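Hypothetical protein EF3068 (PDB 2B6C) is predicted to be a DNA alkylation repair enzyme of the AlkD-like, all-helical repeat family, probably acting on alkylated bases in DNA. Local coordinates at residues Glu54-Glu59 with Val83-Leu88; Ala130-Ala135 with Arg141-Asn146; Ile165-Arg168 with Phe174-Lys177. All blocks are in the same frame, centred on the assembly; numbering follows the deposited sequence.

Contact 1: Glu54-Glu59 with Val83-Leu88; sequences EKLCQE and VQRFSL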
loop_
_atom_site.group_PDB
_atom_site.type_symbol
_atom_site.label_atom_id
_atom_site.label_comp_id
_atom_site.label_asym_id
_atom_site.label_seq_id
_atom_site.Cartn_x
_atom_site.Cartn_y
_atom_site.Cartn_z
ATOM N N GLU B 54 -11.186 15.825 -0.357
ATOM C CA GLU B 54 -11.868 16.751 0.555
ATOM C C GLU B 54 -12.657 15.986 1.623
ATOM O O GLU B 54 -12.614 16.342 2.806
ATOM C CB GLU B 54 -12.792 17.711 -0.202
ATOM C CG GLU B 54 -13.209 18.937 0.646
ATOM C CD GLU B 54 -14.193 19.873 -0.102
ATOM O OE1 GLU B 54 -14.892 19.410 -1.042
ATOM O OE2 GLU B 54 -14.285 21.081 0.257
ATOM N N LYS B 55 -13.358 14.935 1.204
ATOM C CA LYS B 55 -14.091 14.098 2.139
ATOM C C LYS B 55 -13.131 13.471 3.157
ATOM O O LYS B 55 -13.437 13.471 4.350
ATOM C CB LYS B 55 -14.942 13.037 1.410
ATOM C CG LYS B 55 -15.775 12.187 2.376
ATOM C CD LYS B 55 -16.677 11.194 1.647
ATOM C CE LYS B 55 -17.357 10.273 2.652
ATOM N NZ LYS B 55 -18.302 9.345 1.956
ATOM N N LEU B 56 -11.978 12.952 2.685
ATOM C CA LEU B 56 -10.986 12.321 3.555
ATOM C C LEU B 56 -10.496 13.282 4.648
ATOM O O LEU B 56 -10.450 12.910 5.820
ATOM C CB LEU B 56 -9.805 11.733 2.757
ATOM C CG LEU B 56 -8.645 11.070 3.551
ATOM C CD1 LEU B 56 -9.110 9.944 4.518
ATOM C CD2 LEU B 56 -7.555 10.586 2.605
ATOM N N CYS B 57 -10.136 14.508 4.273
ATOM C CA CYS B 57 -9.717 15.523 5.257
ATOM C C CYS B 57 -10.832 15.878 6.244
ATOM O O CYS B 57 -10.584 16.058 7.441
ATOM C CB CYS B 57 -9.202 16.797 4.557
ATOM S SG CYS B 57 -7.769 16.440 3.459
ATOM N N GLN B 58 -12.052 15.984 5.737
ATOM C CA GLN B 58 -13.192 16.288 6.579
ATOM C C GLN B 58 -13.517 15.184 7.564
ATOM O O GLN B 58 -13.968 15.450 8.668
ATOM C CB GLN B 58 -14.421 16.591 5.722
ATOM C CG GLN B 58 -14.415 17.999 5.117
ATOM C CD GLN B 58 -15.497 18.155 4.050
ATOM O OE1 GLN B 58 -16.008 17.160 3.497
ATOM N NE2 GLN B 58 -15.847 19.394 3.751
ATOM N N GLU B 59 -13.346 13.941 7.140
ATOM C CA GLU B 59 -13.609 12.786 7.996
ATOM C C GLU B 59 -12.524 12.682 9.065
ATOM O O GLU B 59 -12.799 12.420 10.229
ATOM C CB GLU B 59 -13.678 11.501 7.161
ATOM C CG GLU B 59 -14.894 11.423 6.249
ATOM C CD GLU B 59 -16.111 10.778 6.930
ATOM O OE1 GLU B 59 -15.978 10.215 8.034
ATOM O OE2 GLU B 59 -17.204 10.807 6.336
ATOM N N VAL B 83 -1.622 7.443 3.498
ATOM C CA VAL B 83 -0.375 8.211 3.535
ATOM C C VAL B 83 0.142 8.594 2.121
ATOM O O VAL B 83 0.560 9.733 1.903
ATOM C CB VAL B 83 0.714 7.456 4.396
ATOM C CG1 VAL B 83 1.089 6.071 3.792
ATOM C CG2 VAL B 83 1.935 8.318 4.700
ATOM N N GLN B 84 0.057 7.654 1.179
ATOM C CA GLN B 84 0.452 7.847 -0.213
ATOM C C GLN B 84 -0.331 8.917 -0.971
ATOM O O GLN B 84 0.190 9.474 -1.934
ATOM C CB GLN B 84 0.359 6.535 -0.982
ATOM C CG GLN B 84 1.368 5.554 -0.529
ATOM C CD GLN B 84 1.514 4.404 -1.493
ATOM O OE1 GLN B 84 0.738 3.441 -1.465
ATOM N NE2 GLN B 84 2.532 4.485 -2.341
ATOM N N ARG B 85 -1.560 9.185 -0.531
ATOM C CA ARG B 85 -2.459 10.150 -1.157
ATOM C C ARG B 85 -2.140 11.623 -0.861
ATOM O O ARG B 85 -2.640 12.519 -1.556
ATOM C CB ARG B 85 -3.918 9.858 -0.756
ATOM C CG ARG B 85 -4.431 8.477 -1.224
ATOM C CD ARG B 85 -5.922 8.317 -0.867
ATOM N NE ARG B 85 -6.702 9.361 -1.520
ATOM C CZ ARG B 85 -7.973 9.660 -1.282
ATOM N NH1 ARG B 85 -8.688 8.984 -0.385
ATOM N NH2 ARG B 85 -8.533 10.651 -1.956
ATOM N N PHE B 86 -1.310 11.882 0.156
ATOM C CA PHE B 86 -1.028 13.268 0.525
ATOM C C PHE B 86 0.182 13.867 -0.177
ATOM O O PHE B 86 1.252 13.267 -0.202
ATOM C CB PHE B 86 -0.890 13.425 2.039
ATOM C CG PHE B 86 -2.045 12.883 2.789
ATOM C CD1 PHE B 86 -3.300 13.506 2.691
ATOM C CD2 PHE B 86 -1.907 11.753 3.577
ATOM C CE1 PHE B 86 -4.389 12.996 3.356
ATOM C CE2 PHE B 86 -3.027 11.223 4.264
ATOM C CZ PHE B 86 -4.245 11.860 4.146
ATOM N N SER B 87 -0.003 15.077 -0.705
ATOM C CA SER B 87 1.094 15.895 -1.202
ATOM C C SER B 87 1.857 16.506 -0.030
ATOM O O SER B 87 1.400 16.431 1.113
ATOM C CB SER B 87 0.532 17.018 -2.053
ATOM O OG SER B 87 -0.324 17.796 -1.243
ATOM N N LEU B 88 3.011 17.110 -0.318
ATOM C CA LEU B 88 3.772 17.823 0.690
ATOM C C LEU B 88 2.911 18.830 1.431
ATOM O O LEU B 88 2.965 18.899 2.642
ATOM C CB LEU B 88 4.988 18.537 0.081
ATOM C CG LEU B 88 5.835 19.446 1.011
ATOM C CD1 LEU B 88 6.407 18.696 2.217
ATOM C CD2 LEU B 88 6.957 20.074 0.189
#
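Arg85 and Phe86 receive the tip of Leu56 between them, in an all-helical, AlkD-like repeat fold where helix 53-65 packs against the loop that joins helix 69-81 to helix 88-94. Val83, Gln84 and Arg85 form a short 3-10 turn, closed by a weak backbone bond from Phe86 N to Val83 O. Arg85 sends its side chain toward helix 53-65; a bend about CG-CD (chi3 60°) turns the guanidinium so that Leu56 CD2 lies over one of its faces, 3.6 Å from Arg85 NH1. Arginine suits this buried place because its flat group can offer a face to a methyl while its N-H groups bond elsewhere: Arg85 NH2 reaches Trp51 O. At the subunit interface, Arg85 of the second subunit packs against this Arg85. Phe86 comes next, its ring crossing the Leu56 side chain at about a right angle, an apolar partner suited to a leucine methyl. Phe94 meets the Phe86 ring edge-to-face. Ser87 then occupies the N-cap of helix 88-94, where its hydroxyl caps a backbone N of the first turn. Leu56 reaches both partners with CG anti to its backbone N (chi1 178°), and its CD2 ends 3.9 Å from Phe86 CZ, meeting the ring obliquely.

Contact 2: Ala130-Ala135 with Arg141-Asn146; sequences ALFYGA and RRVALN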
loop_
_atom_site.group_PDB
_atom_site.type_symbol
_atom_site.label_atom_id
_atom_site.label_comp_id
_atom_site.label_asym_id
_atom_site.label_seq_id
_atom_site.Cartn_x
_atom_site.Cartn_y
_atom_site.Cartn_z
ATOM N N ALA B 130 12.223 20.055 9.489
ATOM C CA ALA B 130 12.246 21.483 9.825
ATOM C C ALA B 130 10.896 22.032 10.314
ATOM O O ALA B 130 10.879 23.056 11.012
ATOM C CB ALA B 130 12.794 22.331 8.648
ATOM N N LEU B 131 9.787 21.371 9.953
ATOM C CA LEU B 131 8.456 21.721 10.467
ATOM C C LEU B 131 8.432 21.631 11.991
ATOM O O LEU B 131 7.827 22.454 12.678
ATOM C CB LEU B 131 7.381 20.740 9.956
ATOM C CG LEU B 131 6.836 20.794 8.543
ATOM C CD1 LEU B 131 5.766 19.683 8.379
ATOM C CD2 LEU B 131 6.292 22.206 8.228
ATOM N N PHE B 132 9.074 20.599 12.510
ATOM C CA PHE B 132 8.987 20.259 13.923
ATOM C C PHE B 132 10.219 20.719 14.719
ATOM O O PHE B 132 10.134 20.911 15.926
ATOM C CB PHE B 132 8.779 18.733 14.055
ATOM C CG PHE B 132 7.480 18.254 13.470
ATOM C CD1 PHE B 132 6.280 18.394 14.183
ATOM C CD2 PHE B 132 7.448 17.672 12.194
ATOM C CE1 PHE B 132 5.034 17.960 13.627
ATOM C CE2 PHE B 132 6.231 17.223 11.632
ATOM C CZ PHE B 132 5.022 17.361 12.344
ATOM N N TYR B 133 11.369 20.838 14.053
ATOM C CA TYR B 133 12.608 21.223 14.738
ATOM C C TYR B 133 12.478 22.598 15.440
ATOM O O TYR B 133 12.065 23.567 14.809
ATOM C CB TYR B 133 13.806 21.259 13.743
ATOM C CG TYR B 133 15.016 21.888 14.361
ATOM C CD1 TYR B 133 15.770 21.184 15.304
ATOM C CD2 TYR B 133 15.386 23.220 14.064
ATOM C CE1 TYR B 133 16.858 21.755 15.921
ATOM C CE2 TYR B 133 16.504 23.800 14.681
ATOM C CZ TYR B 133 17.221 23.054 15.629
ATOM O OH TYR B 133 18.332 23.578 16.279
ATOM N N GLY B 134 12.872 22.686 16.716
ATOM C CA GLY B 134 12.790 23.944 17.478
ATOM C C GLY B 134 11.386 24.522 17.722
ATOM O O GLY B 134 11.241 25.693 18.070
ATOM N N ALA B 135 10.346 23.723 17.520
ATOM C CA ALA B 135 8.971 24.166 17.828
ATOM C C ALA B 135 8.869 24.598 19.300
ATOM O O ALA B 135 9.609 24.087 20.142
ATOM C CB ALA B 135 8.011 23.049 17.535
ATOM N N ARG B 141 8.464 18.838 19.084
ATOM C CA ARG B 141 9.899 18.487 19.110
ATOM C C ARG B 141 10.135 17.006 19.378
ATOM O O ARG B 141 11.119 16.436 18.888
ATOM C CB ARG B 141 10.626 19.334 20.137
ATOM C CG ARG B 141 10.447 20.828 19.837
ATOM C CD ARG B 141 11.599 21.631 20.476
ATOM N NE ARG B 141 11.811 21.332 21.885
ATOM C CZ ARG B 141 11.065 21.805 22.888
ATOM N NH1 ARG B 141 10.003 22.594 22.651
ATOM N NH2 ARG B 141 11.382 21.483 24.131
ATOM N N ARG B 142 9.217 16.376 20.125
ATOM C CA ARG B 142 9.187 14.933 20.198
ATOM C C ARG B 142 9.100 14.255 18.790
ATOM O O ARG B 142 9.776 13.239 18.532
ATOM C CB ARG B 142 8.081 14.450 21.149
ATOM C CG ARG B 142 8.041 12.907 21.306
ATOM C CD ARG B 142 7.192 12.499 22.520
ATOM N NE ARG B 142 6.886 11.076 22.573
ATOM C CZ ARG B 142 7.375 10.237 23.498
ATOM N NH1 ARG B 142 7.009 8.957 23.487
ATOM N NH2 ARG B 142 8.225 10.666 24.448
ATOM N N VAL B 143 8.254 14.795 17.912
ATOM C CA VAL B 143 8.164 14.320 16.538
ATOM C C VAL B 143 9.498 14.521 15.790
ATOM O O VAL B 143 9.917 13.598 15.100
ATOM C CB VAL B 143 6.949 14.949 15.743
ATOM C CG1 VAL B 143 6.949 14.517 14.184
ATOM C CG2 VAL B 143 5.621 14.528 16.380
ATOM N N ALA B 144 10.146 15.700 15.940
ATOM C CA ALA B 144 11.461 15.956 15.328
ATOM C C ALA B 144 12.505 14.925 15.781
ATOM O O ALA B 144 13.271 14.380 14.954
ATOM C CB ALA B 144 11.952 17.402 15.613
ATOM N N LEU B 145 12.479 14.620 17.075
ATOM C CA LEU B 145 13.419 13.683 17.676
ATOM C C LEU B 145 13.192 12.240 17.246
ATOM O O LEU B 145 14.136 11.468 17.119
ATOM C CB LEU B 145 13.393 13.792 19.211
ATOM C CG LEU B 145 14.106 14.983 19.836
ATOM C CD1 LEU B 145 13.625 15.186 21.286
ATOM C CD2 LEU B 145 15.663 14.784 19.804
ATOM N N ASN B 146 11.943 11.885 17.005
ATOM C CA ASN B 146 11.585 10.525 16.690
ATOM C C ASN B 146 11.138 10.337 15.243
ATOM O O ASN B 146 10.677 9.266 14.881
ATOM C CB ASN B 146 10.529 10.024 17.700
ATOM C CG ASN B 146 11.106 9.837 19.113
ATOM O OD1 ASN B 146 12.345 9.847 19.325
ATOM N ND2 ASN B 146 10.219 9.641 20.079
#
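Phe132 lies against Val143 and Ala144 where the end of helix 125-132 meets helix 138-146. Its CB is 3.8 Å from Ala144 CB, and the small alanine lets the two backbones come close: the CA atoms of Phe132 and Ala144 are 5.2 Å apart. At CG the ring begins; CG is anti to the carbonyl carbon, which turns one face of the ring to Val143. From CG through CD1 and CD2 to CZ, every ring atom touches Val143 CG1, because that methyl sits over the centre of one face. It is 3.6 Å from the centroid of the Phe132 ring and 5° off the ring normal, a CH-pi contact. The beta-branch of valine suits the site: CB touches the ring at CD1 while CG1 covers its middle. Phe114 meets the same ring edge-to-face.

The pair joins two successive helices of the all-helical, AlkD-like repeat fold, and a type II beta turn from Phe132 to Ala135 begins the link between them. Gly134 takes positive phi, a conformation that glycine accepts readily. Past the turn, Arg141 uses its flexible aliphatic chain and charged end together. Its CG packs 4.0 Å from Ala135 CB, and a bend at chi3 carries the guanidinium back to the turn. Arg141 NH1 donates to Ala135 O at 2.9 Å, with an N-H...O angle of 154°; the oxygen meets the guanidinium at its edge, 16° out of the plane. A salt bridge from Arg141 NE to Asp167 OD1 gives the group a second hold, which should restrict its rotation.

Contact 3: Ile165-Arg168 with Phe174-Lys177; sequences IYDR and FIQK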
loop_
_atom_site.group_PDB
_atom_site.type_symbol
_atom_site.label_atom_id
_atom_site.label_comp_id
_atom_site.label_asym_id
_atom_site.label_seq_id
_atom_site.Cartn_x
_atom_site.Cartn_y
_atom_site.Cartn_z
ATOM N N ILE B 165 20.952 17.940 20.316
ATOM C CA ILE B 165 21.681 19.100 20.833
ATOM C C ILE B 165 20.691 20.145 21.384
ATOM O O ILE B 165 20.861 20.659 22.505
ATOM C CB ILE B 165 22.642 19.720 19.758
ATOM C CG1 ILE B 165 23.959 18.921 19.653
ATOM C CG2 ILE B 165 22.962 21.171 20.088
ATOM C CD1 ILE B 165 24.764 19.160 18.354
ATOM N N TYR B 166 19.634 20.414 20.620
ATOM C CA TYR B 166 18.640 21.410 20.981
ATOM C C TYR B 166 17.952 21.127 22.317
ATOM O O TYR B 166 17.717 22.048 23.094
ATOM C CB TYR B 166 17.590 21.519 19.878
ATOM C CG TYR B 166 16.625 22.671 20.070
ATOM C CD1 TYR B 166 16.901 23.949 19.536
ATOM C CD2 TYR B 166 15.445 22.498 20.797
ATOM C CE1 TYR B 166 16.013 25.013 19.733
ATOM C CE2 TYR B 166 14.560 23.541 20.987
ATOM C CZ TYR B 166 14.842 24.794 20.466
ATOM O OH TYR B 166 13.926 25.810 20.660
ATOM N N ASP B 167 17.597 19.867 22.560
ATOM C CA ASP B 167 16.847 19.508 23.751
ATOM C C ASP B 167 17.712 18.797 24.761
ATOM O O ASP B 167 17.186 18.169 25.672
ATOM C CB ASP B 167 15.668 18.583 23.379
ATOM C CG ASP B 167 14.402 19.350 23.100
ATOM O OD1 ASP B 167 13.846 19.209 21.998
ATOM O OD2 ASP B 167 14.014 20.156 23.967
ATOM N N ARG B 168 19.022 18.822 24.572
ATOM C CA ARG B 168 19.931 18.080 25.464
ATOM C C ARG B 168 19.625 18.254 26.985
ATOM O O ARG B 168 19.590 17.262 27.732
ATOM C CB ARG B 168 21.406 18.397 25.147
ATOM C CG ARG B 168 22.423 17.617 26.015
ATOM C CD ARG B 168 23.872 18.040 25.722
ATOM N NE ARG B 168 24.166 19.406 26.189
ATOM C CZ ARG B 168 24.467 19.729 27.450
ATOM N NH1 ARG B 168 24.497 18.797 28.409
ATOM N NH2 ARG B 168 24.711 20.999 27.762
ATOM N N PHE B 174 9.124 13.556 28.572
ATOM C CA PHE B 174 8.755 13.082 27.235
ATOM C C PHE B 174 9.773 13.512 26.180
ATOM O O PHE B 174 9.797 12.980 25.076
ATOM C CB PHE B 174 7.363 13.555 26.847
ATOM C CG PHE B 174 6.263 12.906 27.649
ATOM C CD1 PHE B 174 5.588 13.628 28.628
ATOM C CD2 PHE B 174 5.901 11.572 27.424
ATOM C CE1 PHE B 174 4.558 13.019 29.372
ATOM C CE2 PHE B 174 4.882 10.973 28.171
ATOM C CZ PHE B 174 4.214 11.699 29.139
ATOM N N ILE B 175 10.594 14.497 26.518
ATOM C CA ILE B 175 11.660 14.897 25.618
ATOM C C ILE B 175 12.901 14.030 25.852
ATOM O O ILE B 175 13.483 13.503 24.896
ATOM C CB ILE B 175 11.935 16.426 25.710
ATOM C CG1 ILE B 175 10.831 17.216 25.002
ATOM C CG2 ILE B 175 13.317 16.746 25.188
ATOM C CD1 ILE B 175 10.830 17.094 23.454
ATOM N N GLN B 176 13.274 13.808 27.110
ATOM C CA GLN B 176 14.483 13.025 27.367
ATOM C C GLN B 176 14.287 11.563 26.904
ATOM O O GLN B 176 15.205 10.950 26.350
ATOM C CB GLN B 176 14.912 13.118 28.841
ATOM C CG GLN B 176 15.458 14.507 29.242
ATOM C CD GLN B 176 16.608 14.899 28.360
ATOM O OE1 GLN B 176 17.423 14.058 28.028
ATOM N NE2 GLN B 176 16.660 16.148 27.933
ATOM N N LYS B 177 13.085 11.036 27.133
ATOM C CA LYS B 177 12.665 9.740 26.643
ATOM C C LYS B 177 12.796 9.651 25.128
ATOM O O LYS B 177 13.271 8.646 24.615
ATOM C CB LYS B 177 11.210 9.524 27.000
ATOM C CG LYS B 177 10.950 8.233 27.735
ATOM C CD LYS B 177 11.040 7.075 26.791
ATOM C CE LYS B 177 10.366 5.886 27.378
ATOM N NZ LYS B 177 11.330 4.731 27.475
HETATM O O HOH W 1 20.111 14.628 27.248
#
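Asp167 and Ile175 make the close-packed side of a helix-loop-helix junction in this all-helical repeat fold, joining the end of helix 157-166 to the first turn of helix 173-186. Ile175 CG2, set anti to the backbone N by the first torsion, pushes against the base of the aspartate and lies 3.5 Å from Asp167 CB. The same methyl is equally near Asp167 CG, so one branch of the isoleucine touches both the methylene and the carboxylate carbon. Its other branch ends with CD1 4.0 Å from Asp167 OD1. A branched apolar residue suits this place: it packs against the aspartate and also on Phe138 and Leu145 of helix 138-146. The buried carboxylate is satisfied at both oxygens, OD1 by a salt bridge to Arg141 and OD2 by the hydroxyl of Thr170, so the charge is probably stabilised there.

The looser side is polar and hydrated. Helix 157-166 has ended, and the carbonyls of Asp167 and Arg168 turn toward the amide of Gln176. Glutamine fits because one amide carries both donor and acceptor. Bent at chi2 (-56°), its chain brings NE2 to 3.1 Å from Asp167 O and to the same distance from Arg168 O. Both bonds are weak, with N-H...O angles of 125° and 131°; the two N-H groups of NE2 are shared among three carbonyls, counting Thr170 O, which is consistent with the bent geometry. At the other end of the amide, Gln176 OE1 is hydrogen-bonded to Ser204 OG. A water completes the bridge, donating to Arg168 O at 2.7 Å and to Gln176 OE1 at 2.9 Å.

Overall arrangement
The three contacts follow one another along the chain of a fold built of helices, without strands. Contact 1 closes first, near the N-terminal part; its centre is about 22 Å from that of contact 2 and about 31 Å from that of contact 3, which lies on the opposite side of the chain's centre. Contacts 2 and 3 have centres about 10 Å apart and touch directly: a probable hydrogen bond from Arg142 NH2 to Phe174 O and the Arg141-Asp167 salt bridge link helix 138-146 to helix 173-186 and to the end of helix 157-166. Contact 1 does not touch contact 2 (nearest atoms about 6 Å apart), though Leu88 packs on helix 125-132 and ties the two regions together.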